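Local structure of hypothetical protein Atu2684 (Agrobacterium tumefaciens, 2AXO) at residues 54-59 against 114-119; 58-63 against 127-132; 172-177 against 234-239. The protein is of unknown function but has a thioredoxin-like fold with a CXXC disulfide, so it may take part in thiol-disulfide chemistry. All coordinates share one frame; numbering follows the deposited sequence.

Contact 1: residues 54-59 against 114-119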
ATOM      1  N   CYS A  54     -11.811   6.761  -0.749  1.00 18.55           N
ATOM      2  CA  CYS A  54     -11.230   7.556   0.332  1.00 19.42           C
ATOM      3  C   CYS A  54     -12.137   8.755   0.632  1.00 19.34           C
ATOM      4  O   CYS A  54     -12.216   9.703  -0.152  1.00 17.75           O
ATOM      5  CB  CYS A  54      -9.827   8.016  -0.087  1.00 20.76           C
ATOM      6  SG  CYS A  54      -9.162   9.499   0.731  1.00 22.13           S
ATOM      7  N   ALA A  55     -12.813   8.710   1.777  1.00 18.76           N
ATOM      8  CA  ALA A  55     -13.744   9.764   2.178  1.00 19.63           C
ATOM      9  C   ALA A  55     -13.148  11.150   2.403  1.00 17.92           C
ATOM     10  O   ALA A  55     -13.838  12.150   2.232  1.00 18.45           O
ATOM     11  CB  ALA A  55     -14.511   9.325   3.426  1.00 20.87           C
ATOM     12  N   SER A  56     -11.878  11.221   2.785  1.00 18.20           N
ATOM     13  CA  SER A  56     -11.249  12.514   3.026  1.00 18.45           C
ATOM     14  C   SER A  56     -10.519  13.037   1.797  1.00 16.72           C
ATOM     15  O   SER A  56      -9.784  14.014   1.879  1.00 15.41           O
ATOM     16  CB  SER A  56     -10.263  12.409   4.193  1.00 20.72           C
ATOM     17  OG  SER A  56      -9.297  11.401   3.944  1.00 26.63           O
ATOM     18  N   CYS A  57     -10.727  12.393   0.656  1.00 16.88           N
ATOM     19  CA  CYS A  57     -10.053  12.805  -0.565  1.00 15.61           C
ATOM     20  C   CYS A  57     -10.747  13.873  -1.410  1.00 17.19           C
ATOM     21  O   CYS A  57     -10.074  14.697  -2.031  1.00 15.47           O
ATOM     22  CB  CYS A  57      -9.761  11.575  -1.428  1.00 15.73           C
ATOM     23  SG  CYS A  57      -8.374  10.562  -0.821  1.00 14.76           S
ATOM     24  N   PRO A  58     -12.093  13.889  -1.442  1.00 17.24           N
ATOM     25  CA  PRO A  58     -12.798  14.892  -2.247  1.00 17.64           C
ATOM     26  C   PRO A  58     -12.224  16.310  -2.178  1.00 16.76           C
ATOM     27  O   PRO A  58     -12.058  16.966  -3.210  1.00 15.53           O
ATOM     28  CB  PRO A  58     -14.230  14.796  -1.731  1.00 17.59           C
ATOM     29  CG  PRO A  58     -14.356  13.320  -1.461  1.00 18.81           C
ATOM     30  CD  PRO A  58     -13.055  13.022  -0.735  1.00 18.41           C
ATOM     31  N   PRO A  59     -11.916  16.804  -0.967  1.00 16.12           N
ATOM     32  CA  PRO A  59     -11.361  18.155  -0.844  1.00 15.90           C
ATOM     33  C   PRO A  59     -10.084  18.325  -1.678  1.00 16.91           C
ATOM     34  O   PRO A  59      -9.873  19.364  -2.313  1.00 15.82           O
ATOM     35  CB  PRO A  59     -11.098  18.279   0.652  1.00 18.07           C
ATOM     36  CG  PRO A  59     -12.185  17.453   1.245  1.00 17.52           C
ATOM     37  CD  PRO A  59     -12.185  16.229   0.363  1.00 19.14           C
ATOM     38  N   TYR A 114      -0.443   7.510   2.688  1.00 15.03           N
ATOM     39  CA  TYR A 114      -1.770   7.946   3.085  1.00 13.69           C
ATOM     40  C   TYR A 114      -2.418   8.660   1.908  1.00 13.57           C
ATOM     41  O   TYR A 114      -1.754   8.972   0.921  1.00 13.96           O
ATOM     42  CB  TYR A 114      -1.690   8.912   4.277  1.00 14.10           C
ATOM     43  CG  TYR A 114      -0.993  10.228   3.979  1.00 14.70           C
ATOM     44  CD1 TYR A 114       0.387  10.370   4.140  1.00 14.98           C
ATOM     45  CD2 TYR A 114      -1.715  11.324   3.515  1.00 14.97           C
ATOM     46  CE1 TYR A 114       1.025  11.580   3.845  1.00 17.63           C
ATOM     47  CE2 TYR A 114      -1.088  12.530   3.215  1.00 17.19           C
ATOM     48  CZ  TYR A 114       0.278  12.654   3.380  1.00 17.11           C
ATOM     49  OH  TYR A 114       0.892  13.852   3.079  1.00 17.98           O
ATOM     50  N   THR A 115      -3.720   8.893   2.001  1.00 13.87           N
ATOM     51  CA  THR A 115      -4.441   9.630   0.965  1.00 14.79           C
ATOM     52  C   THR A 115      -5.363  10.593   1.696  1.00 13.42           C
ATOM     53  O   THR A 115      -5.895  10.267   2.752  1.00 14.68           O
ATOM     54  CB  THR A 115      -5.302   8.714   0.043  1.00 16.35           C
ATOM     55  OG1 THR A 115      -6.125   7.860   0.844  1.00 17.00           O
ATOM     56  CG2 THR A 115      -4.423   7.882  -0.879  1.00 17.08           C
ATOM     57  N   PRO A 116      -5.545  11.808   1.155  1.00 14.45           N
ATOM     58  CA  PRO A 116      -4.928  12.301  -0.078  1.00 13.06           C
ATOM     59  C   PRO A 116      -3.528  12.859   0.163  1.00 13.72           C
ATOM     60  O   PRO A 116      -3.306  13.634   1.100  1.00 15.39           O
ATOM     61  CB  PRO A 116      -5.910  13.373  -0.540  1.00 13.16           C
ATOM     62  CG  PRO A 116      -6.384  13.948   0.754  1.00 15.09           C
ATOM     63  CD  PRO A 116      -6.593  12.732   1.625  1.00 13.67           C
ATOM     64  N   GLN A 117      -2.586  12.458  -0.685  1.00 11.42           N
ATOM     65  CA  GLN A 117      -1.209  12.909  -0.576  1.00  9.67           C
ATOM     66  C   GLN A 117      -0.746  13.508  -1.892  1.00 10.13           C
ATOM     67  O   GLN A 117      -0.881  12.889  -2.947  1.00  8.20           O
ATOM     68  CB  GLN A 117      -0.289  11.741  -0.220  1.00 10.37           C
ATOM     69  CG  GLN A 117       1.185  12.122  -0.200  1.00  9.24           C
ATOM     70  CD  GLN A 117       2.092  10.942   0.082  1.00 11.25           C
ATOM     71  OE1 GLN A 117       2.117   9.970  -0.670  1.00 10.70           O
ATOM     72  NE2 GLN A 117       2.852  11.027   1.167  1.00 11.72           N
ATOM     73  N   ALA A 118      -0.204  14.718  -1.836  1.00  9.99           N
ATOM     74  CA  ALA A 118       0.287  15.349  -3.044  1.00 10.10           C
ATOM     75  C   ALA A 118       1.807  15.377  -3.001  1.00  9.92           C
ATOM     76  O   ALA A 118       2.408  15.719  -1.980  1.00 11.01           O
ATOM     77  CB  ALA A 118      -0.269  16.765  -3.175  1.00  9.75           C
ATOM     78  N   ILE A 119       2.421  14.989  -4.112  1.00  8.32           N
ATOM     79  CA  ILE A 119       3.871  14.987  -4.230  1.00  8.67           C
ATOM     80  C   ILE A 119       4.196  16.186  -5.119  1.00  9.13           C
ATOM     81  O   ILE A 119       3.641  16.325  -6.207  1.00  9.09           O
ATOM     82  CB  ILE A 119       4.372  13.667  -4.883  1.00  7.82           C
ATOM     83  CG1 ILE A 119       3.925  12.461  -4.042  1.00  7.81           C
ATOM     84  CG2 ILE A 119       5.888  13.696  -5.029  1.00  6.36           C
ATOM     85  CD1 ILE A 119       4.472  12.449  -2.615  1.00 10.50           C
TER

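Contact 2: residues 58-63 against 127-132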
ATOM      1  N   PRO A  58     -12.093  13.889  -1.442  1.00 17.24           N
ATOM      2  CA  PRO A  58     -12.798  14.892  -2.247  1.00 17.64           C
ATOM      3  C   PRO A  58     -12.224  16.310  -2.178  1.00 16.76           C
ATOM      4  O   PRO A  58     -12.058  16.966  -3.210  1.00 15.53           O
ATOM      5  CB  PRO A  58     -14.230  14.796  -1.731  1.00 17.59           C
ATOM      6  CG  PRO A  58     -14.356  13.320  -1.461  1.00 18.81           C
ATOM      7  CD  PRO A  58     -13.055  13.022  -0.735  1.00 18.41           C
ATOM      8  N   PRO A  59     -11.916  16.804  -0.967  1.00 16.12           N
ATOM      9  CA  PRO A  59     -11.361  18.155  -0.844  1.00 15.90           C
ATOM     10  C   PRO A  59     -10.084  18.325  -1.678  1.00 16.91           C
ATOM     11  O   PRO A  59      -9.873  19.364  -2.313  1.00 15.82           O
ATOM     12  CB  PRO A  59     -11.098  18.279   0.652  1.00 18.07           C
ATOM     13  CG  PRO A  59     -12.185  17.453   1.245  1.00 17.52           C
ATOM     14  CD  PRO A  59     -12.185  16.229   0.363  1.00 19.14           C
ATOM     15  N   ALA A  60      -9.241  17.295  -1.670  1.00 14.36           N
ATOM     16  CA  ALA A  60      -7.984  17.313  -2.418  1.00 14.61           C
ATOM     17  C   ALA A  60      -8.240  17.209  -3.914  1.00 14.12           C
ATOM     18  O   ALA A  60      -7.493  17.761  -4.718  1.00 12.67           O
ATOM     19  CB  ALA A  60      -7.095  16.167  -1.963  1.00 12.17           C
ATOM     20  N   ASP A  61      -9.294  16.484  -4.278  1.00 14.37           N
ATOM     21  CA  ASP A  61      -9.656  16.318  -5.675  1.00 14.88           C
ATOM     22  C   ASP A  61     -10.087  17.663  -6.236  1.00 15.96           C
ATOM     23  O   ASP A  61      -9.770  18.000  -7.374  1.00 15.03           O
ATOM     24  CB  ASP A  61     -10.798  15.315  -5.822  1.00 13.82           C
ATOM     25  CG  ASP A  61     -10.433  13.938  -5.304  1.00 15.85           C
ATOM     26  OD1 ASP A  61      -9.290  13.498  -5.551  1.00 14.01           O
ATOM     27  OD2 ASP A  61     -11.296  13.297  -4.667  1.00 16.49           O
ATOM     28  N   GLU A  62     -10.819  18.425  -5.427  1.00 17.63           N
ATOM     29  CA  GLU A  62     -11.292  19.745  -5.836  1.00 19.27           C
ATOM     30  C   GLU A  62     -10.093  20.671  -5.992  1.00 17.95           C
ATOM     31  O   GLU A  62     -10.003  21.433  -6.956  1.00 18.81           O
ATOM     32  CB  GLU A  62     -12.249  20.325  -4.784  1.00 22.30           C
ATOM     33  CG  GLU A  62     -12.708  21.752  -5.085  1.00 26.16           C
ATOM     34  CD  GLU A  62     -13.388  22.425  -3.896  1.00 29.20           C
ATOM     35  OE1 GLU A  62     -14.441  21.929  -3.443  1.00 28.89           O
ATOM     36  OE2 GLU A  62     -12.862  23.453  -3.415  1.00 31.71           O
ATOM     37  N   ALA A  63      -9.173  20.596  -5.035  1.00 15.40           N
ATOM     38  CA  ALA A  63      -7.974  21.416  -5.062  1.00 16.55           C
ATOM     39  C   ALA A  63      -7.261  21.230  -6.395  1.00 16.61           C
ATOM     40  O   ALA A  63      -6.932  22.201  -7.083  1.00 15.53           O
ATOM     41  CB  ALA A  63      -7.046  21.025  -3.914  1.00 15.24           C
ATOM     42  N   LYS A 127      -0.367  17.576   2.403  1.00 20.29           N
ATOM     43  CA  LYS A 127      -1.771  17.187   2.389  1.00 20.87           C
ATOM     44  C   LYS A 127      -2.344  17.600   1.041  1.00 20.09           C
ATOM     45  O   LYS A 127      -2.111  18.716   0.578  1.00 20.90           O
ATOM     46  CB  LYS A 127      -2.544  17.897   3.502  1.00 22.88           C
ATOM     47  CG  LYS A 127      -2.396  17.291   4.884  1.00 26.91           C
ATOM     48  CD  LYS A 127      -0.979  17.381   5.413  1.00 29.98           C
ATOM     49  CE  LYS A 127      -0.948  17.100   6.913  1.00 31.50           C
ATOM     50  NZ  LYS A 127      -1.596  15.805   7.261  1.00 32.43           N
ATOM     51  N   GLY A 128      -3.097  16.704   0.414  1.00 18.35           N
ATOM     52  CA  GLY A 128      -3.672  17.009  -0.884  1.00 18.56           C
ATOM     53  C   GLY A 128      -4.583  18.224  -0.955  1.00 18.72           C
ATOM     54  O   GLY A 128      -4.657  18.878  -1.998  1.00 16.58           O
ATOM     55  N   ALA A 129      -5.272  18.538   0.139  1.00 19.79           N
ATOM     56  CA  ALA A 129      -6.195  19.670   0.156  1.00 20.34           C
ATOM     57  C   ALA A 129      -5.554  20.998   0.540  1.00 21.58           C
ATOM     58  O   ALA A 129      -6.203  22.039   0.484  1.00 20.20           O
ATOM     59  CB  ALA A 129      -7.360  19.373   1.095  1.00 22.71           C
ATOM     60  N   ASP A 130      -4.283  20.968   0.919  1.00 21.65           N
ATOM     61  CA  ASP A 130      -3.598  22.192   1.317  1.00 22.85           C
ATOM     62  C   ASP A 130      -3.170  23.028   0.113  1.00 21.56           C
ATOM     63  O   ASP A 130      -1.983  23.120  -0.194  1.00 21.13           O
ATOM     64  CB  ASP A 130      -2.366  21.854   2.154  1.00 25.87           C
ATOM     65  CG  ASP A 130      -1.902  23.024   2.991  1.00 27.55           C
ATOM     66  OD1 ASP A 130      -2.010  24.173   2.514  1.00 28.51           O
ATOM     67  OD2 ASP A 130      -1.423  22.797   4.124  1.00 32.07           O
ATOM     68  N   VAL A 131      -4.139  23.647  -0.551  1.00 21.19           N
ATOM     69  CA  VAL A 131      -3.867  24.468  -1.727  1.00 23.05           C
ATOM     70  C   VAL A 131      -2.812  25.548  -1.476  1.00 23.19           C
ATOM     71  O   VAL A 131      -1.910  25.744  -2.290  1.00 21.11           O
ATOM     72  CB  VAL A 131      -5.159  25.140  -2.241  1.00 24.90           C
ATOM     73  CG1 VAL A 131      -4.864  25.952  -3.495  1.00 27.11           C
ATOM     74  CG2 VAL A 131      -6.209  24.081  -2.527  1.00 26.72           C
ATOM     75  N   ARG A 132      -2.930  26.260  -0.361  1.00 23.49           N
ATOM     76  CA  ARG A 132      -1.965  27.303  -0.040  1.00 24.04           C
ATOM     77  C   ARG A 132      -0.573  26.711   0.142  1.00 21.64           C
ATOM     78  O   ARG A 132       0.411  27.251  -0.363  1.00 23.28           O
ATOM     79  CB  ARG A 132      -2.371  28.044   1.239  1.00 26.72           C
ATOM     80  CG  ARG A 132      -3.382  29.165   1.048  1.00 33.17           C
ATOM     81  CD  ARG A 132      -4.795  28.648   0.815  1.00 36.95           C
ATOM     82  NE  ARG A 132      -5.758  29.745   0.752  1.00 39.05           N
ATOM     83  CZ  ARG A 132      -7.074  29.590   0.630  1.00 40.12           C
ATOM     84  NH1 ARG A 132      -7.598  28.374   0.559  1.00 40.84           N
ATOM     85  NH2 ARG A 132      -7.866  30.654   0.583  1.00 40.36           N
TER
HETATM   86  O   HOH W   1      -4.650  18.263  -4.508  1.00 26.45           O

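Contact 3: residues 172-177 against 234-239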
ATOM      1  N   ALA A 172      18.207  11.694 -16.231  1.00 14.65           N
ATOM      2  CA  ALA A 172      16.812  11.589 -15.837  1.00 15.61           C
ATOM      3  C   ALA A 172      16.047  10.769 -16.850  1.00 14.26           C
ATOM      4  O   ALA A 172      16.418  10.709 -18.020  1.00 17.57           O
ATOM      5  CB  ALA A 172      16.195  12.984 -15.722  1.00 11.95           C
ATOM      6  N   ASP A 173      14.980  10.124 -16.403  1.00 13.30           N
ATOM      7  CA  ASP A 173      14.180   9.346 -17.324  1.00 13.04           C
ATOM      8  C   ASP A 173      13.139  10.257 -17.921  1.00 11.86           C
ATOM      9  O   ASP A 173      12.703  11.216 -17.289  1.00 11.19           O
ATOM     10  CB  ASP A 173      13.450   8.201 -16.618  1.00 15.15           C
ATOM     11  CG  ASP A 173      14.380   7.104 -16.165  1.00 15.76           C
ATOM     12  OD1 ASP A 173      15.331   6.784 -16.901  1.00 18.39           O
ATOM     13  OD2 ASP A 173      14.138   6.559 -15.071  1.00 19.39           O
ATOM     14  N   VAL A 174      12.761   9.967 -19.155  1.00 11.20           N
ATOM     15  CA  VAL A 174      11.715  10.725 -19.801  1.00 11.04           C
ATOM     16  C   VAL A 174      10.477   9.886 -19.508  1.00 10.02           C
ATOM     17  O   VAL A 174      10.246   8.859 -20.141  1.00 10.07           O
ATOM     18  CB  VAL A 174      11.949  10.829 -21.317  1.00 13.26           C
ATOM     19  CG1 VAL A 174      10.793  11.575 -21.970  1.00 11.57           C
ATOM     20  CG2 VAL A 174      13.265  11.559 -21.582  1.00 11.66           C
ATOM     21  N   VAL A 175       9.699  10.318 -18.519  1.00  9.86           N
ATOM     22  CA  VAL A 175       8.498   9.598 -18.100  1.00 10.73           C
ATOM     23  C   VAL A 175       7.215  10.202 -18.673  1.00 10.34           C
ATOM     24  O   VAL A 175       7.023  11.416 -18.641  1.00 10.07           O
ATOM     25  CB  VAL A 175       8.386   9.588 -16.551  1.00 10.67           C
ATOM     26  CG1 VAL A 175       7.151   8.806 -16.107  1.00 12.07           C
ATOM     27  CG2 VAL A 175       9.649   8.991 -15.943  1.00 12.95           C
ATOM     28  N   VAL A 176       6.339   9.351 -19.194  1.00  8.75           N
ATOM     29  CA  VAL A 176       5.072   9.820 -19.737  1.00  9.36           C
ATOM     30  C   VAL A 176       3.935   9.193 -18.951  1.00  9.10           C
ATOM     31  O   VAL A 176       3.844   7.966 -18.838  1.00 11.27           O
ATOM     32  CB  VAL A 176       4.895   9.454 -21.226  1.00  8.50           C
ATOM     33  CG1 VAL A 176       3.540   9.956 -21.729  1.00 11.37           C
ATOM     34  CG2 VAL A 176       6.018  10.059 -22.053  1.00 10.48           C
ATOM     35  N   ALA A 177       3.080  10.046 -18.401  1.00  8.15           N
ATOM     36  CA  ALA A 177       1.931   9.601 -17.630  1.00  8.03           C
ATOM     37  C   ALA A 177       0.692   9.905 -18.460  1.00  8.77           C
ATOM     38  O   ALA A 177       0.404  11.065 -18.773  1.00  8.26           O
ATOM     39  CB  ALA A 177       1.871  10.332 -16.288  1.00  9.54           C
ATOM     40  N   CYS A 234      -1.492  13.565 -21.691  1.00  9.51           N
ATOM     41  CA  CYS A 234      -0.344  12.949 -21.066  1.00  9.92           C
ATOM     42  C   CYS A 234       0.516  14.060 -20.499  1.00 10.33           C
ATOM     43  O   CYS A 234       0.401  15.222 -20.895  1.00 10.99           O
ATOM     44  CB  CYS A 234       0.450  12.106 -22.078  1.00 10.46           C
ATOM     45  SG  CYS A 234       1.464  13.011 -23.273  1.00 12.28           S
ATOM     46  N   ALA A 235       1.350  13.693 -19.542  1.00  9.15           N
ATOM     47  CA  ALA A 235       2.260  14.628 -18.922  1.00  8.62           C
ATOM     48  C   ALA A 235       3.634  14.024 -19.123  1.00  8.81           C
ATOM     49  O   ALA A 235       3.815  12.826 -18.916  1.00 10.54           O
ATOM     50  CB  ALA A 235       1.950  14.753 -17.433  1.00  9.29           C
ATOM     51  N   VAL A 236       4.583  14.837 -19.569  1.00  9.44           N
ATOM     52  CA  VAL A 236       5.949  14.372 -19.755  1.00  8.69           C
ATOM     53  C   VAL A 236       6.689  14.869 -18.527  1.00  8.30           C
ATOM     54  O   VAL A 236       6.679  16.063 -18.232  1.00  6.79           O
ATOM     55  CB  VAL A 236       6.610  14.982 -21.012  1.00  9.89           C
ATOM     56  CG1 VAL A 236       8.085  14.583 -21.068  1.00 12.31           C
ATOM     57  CG2 VAL A 236       5.891  14.495 -22.273  1.00 10.28           C
ATOM     58  N   LEU A 237       7.312  13.952 -17.802  1.00  8.23           N
ATOM     59  CA  LEU A 237       8.038  14.315 -16.599  1.00  8.85           C
ATOM     60  C   LEU A 237       9.505  13.943 -16.767  1.00 10.70           C
ATOM     61  O   LEU A 237       9.825  12.775 -16.983  1.00 10.68           O
ATOM     62  CB  LEU A 237       7.457  13.577 -15.386  1.00  5.38           C
ATOM     63  CG  LEU A 237       5.948  13.716 -15.133  1.00  3.33           C
ATOM     64  CD1 LEU A 237       5.537  12.843 -13.959  1.00  4.19           C
ATOM     65  CD2 LEU A 237       5.587  15.181 -14.862  1.00  5.15           C
ATOM     66  N   LEU A 238      10.395  14.932 -16.705  1.00  9.71           N
ATOM     67  CA  LEU A 238      11.824  14.639 -16.820  1.00 10.09           C
ATOM     68  C   LEU A 238      12.216  14.394 -15.371  1.00 10.56           C
ATOM     69  O   LEU A 238      12.538  15.326 -14.630  1.00  9.00           O
ATOM     70  CB  LEU A 238      12.584  15.835 -17.395  1.00  9.42           C
ATOM     71  CG  LEU A 238      14.065  15.589 -17.724  1.00 11.07           C
ATOM     72  CD1 LEU A 238      14.208  14.474 -18.758  1.00 11.78           C
ATOM     73  CD2 LEU A 238      14.669  16.878 -18.245  1.00 11.21           C
ATOM     74  N   GLN A 239      12.195  13.124 -14.979  1.00  8.35           N
ATOM     75  CA  GLN A 239      12.442  12.755 -13.599  1.00  8.91           C
ATOM     76  C   GLN A 239      13.724  12.017 -13.243  1.00  9.27           C
ATOM     77  O   GLN A 239      14.064  10.992 -13.834  1.00 10.27           O
ATOM     78  CB  GLN A 239      11.216  11.971 -13.102  1.00 10.00           C
ATOM     79  CG  GLN A 239      11.216  11.594 -11.633  1.00 11.77           C
ATOM     80  CD  GLN A 239       9.825  11.256 -11.122  1.00 13.73           C
ATOM     81  OE1 GLN A 239       9.008  10.651 -11.831  1.00 12.52           O
ATOM     82  NE2 GLN A 239       9.553  11.626  -9.877  1.00  9.91           N
TER

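Contact 1: residues 54-59 against 114-119
Cys57 SG sits over one face of the Pro116 ring, 3.7 Å from Pro116 CD and about equally close to Pro116 N and CB. Beyond the sulfur, the ring reaches the backbone of the disulfide-closed turn of residues 54-57, where Pro116 CD meets Ser56 O at 3.4 Å. The Thr115-Pro116 peptide bond is cis, and both residues of the cis pair meet the disulfide, Pro116 through its ring and Thr115 through CB and OG1.

Thr115 CB is 3.7 Å from Cys57 SG, while OG1 turns to the other sulfur, 3.5 Å from Cys54 SG. With chi1 at 51°, OG1 stands between the backbone N and the carbonyl carbon, which places the hydroxyl beside Cys54; its hydrogen-bond partner is NE1 of Trp83, whose side chain also touches Cys54. The main-chain carbonyl of Thr115 accepts a hydrogen bond from ND2 of Asn111 of the second subunit.

Cys54 SG and Cys57 SG are bonded at 2.0 Å, closing a type I turn whose ends are also joined by the bond from Cys57 N to Cys54 O (3.2 Å). Cys57 SG lies anti to its carbonyl carbon (chi1 -75°), beside the backbone N, which carries the sulfur to Thr115 CB and the proline ring. The turn leads into helix 58-70.

A CXXC disulfide at the start of a helix, faced by a cis-proline, is the hallmark of the thioredoxin active site. The two sulfurs here are oxidised and meet Thr115 and Pro116 by van der Waals contact rather than by polar bonds. It is the motif that is consistent with a redox disulfide, although no such activity is established for this protein.

Contact 2: residues 58-63 against 127-132
Ala63 and Val131 point at each other across the contact, and the methyl carbon Ala63 CB meets Val131 CG2 at 3.5 Å, tighter than usual van der Waals contact for two carbons. Val131 holds CG1 anti to its backbone N (chi1 -178°), which leaves CG2, beside that N, as the branch turned to the helix of residues 58-63. Ala63 CB also lies 3.7 Å from Gly128 O, so the methyl touches both the valine and the backbone of the preceding turn.

One helical turn earlier, Ala60 meets main chain rather than a side chain. Its CB stands over the face of the peptide that follows Gly128, directly above the carbonyl carbon, Gly128 C, at 3.4 Å; the absence of a side chain on the glycine permits so close an approach, and the CA atoms of Ala60 and Ala129 are 3.9 Å apart. At the outer end Pro59 CB touches Ala129 CB at 3.9 Å, the two meeting alongside.

Polar backbone atoms are joined through solvent. One water donates to Ala60 O at 2.9 Å and to Gly128 O at 2.6 Å, linking a helix carbonyl to one in the turn. Gly128 is the second residue of a type I turn from Lys127 to Asp130, and an inverse gamma turn centred on Asp130 follows directly, closed by the bond from Val131 N to Ala129 O. Asp130 then N-caps helix 131-143 through OD1, which accepts from Gly133 N.

The small residues of the helix thus fit against the tight connection between strand 124-127 and helix 131-143. A helix that follows the CXXC motif and packs near the hairpin of strands 117-120 and 124-127 and the helix after it, the last of the motif, is characteristic of the thioredoxin fold.

Contact 3: residues 172-177 against 234-239
Six backbone hydrogen bonds, two for each of the pairs Asp173-Gln239, Val175-Leu237 and Ala177-Ala235, tie the strands together. The shortest, Leu237 N to Val175 O (2.7 Å), is also nearly straight, at 172°, and lies in the carbonyl plane. Asp173 N instead approaches Gln239 O, at 2.9 Å, from above the carbonyl plane, 36° out of it. CA-H...O contacts add to the ladder, among them Cys234 CA to Ala177 O at 3.1 Å.

Between these pairs lie the non-hydrogen-bonded ones, Val174-Leu238 and Val176-Val236. Val174 also reaches diagonally to Val236: both hold CG1 opposite the backbone N (chi1 177° in Val174), and these branches meet at 4.1 Å, CG1 to CG1. Val176 CG1 reaches Cys234 CB at 3.8 Å, and Ala172 CB packs on Leu238 CG at 3.9 Å. The face of Val174, Val176, Val236 and Leu238 meets Ile163 and Ile165.

On the other face, Ala177, Ala235 and Leu237 touch strand 74-79, and the Gln239 amide is held by Arg100, Tyr104 and the carbonyl of Ala248. Strands 172-186 and 232-241 are thus the inner pair of a four-stranded antiparallel sheet, flanked by 196-212 and 247-257, with strands 161-165 and 74-79 on its two faces.

Contacts 1 and 2 are neighbours, their centres about 7 Å apart. Both start from the stretch running into helix 58-70, sharing Pro58 and Pro59, and reach on to 114-119 and then 127-132 before contact 3 opens. Pro116 CB packs on Ala60 CB at 3.4 Å, while Pro116 O probably accepts from Gly128 N. Together they join that helix to the 117-120 and 124-127 side of the thioredoxin-like sheet. Contact 3 lies across the molecule's centre, about 23 Å from either of the others between centres, in the separate four-stranded antiparallel sheet. Strand 74-79, an edge of the thioredoxin-like sheet, touches contact 3, so the two sheets meet within one compact chain.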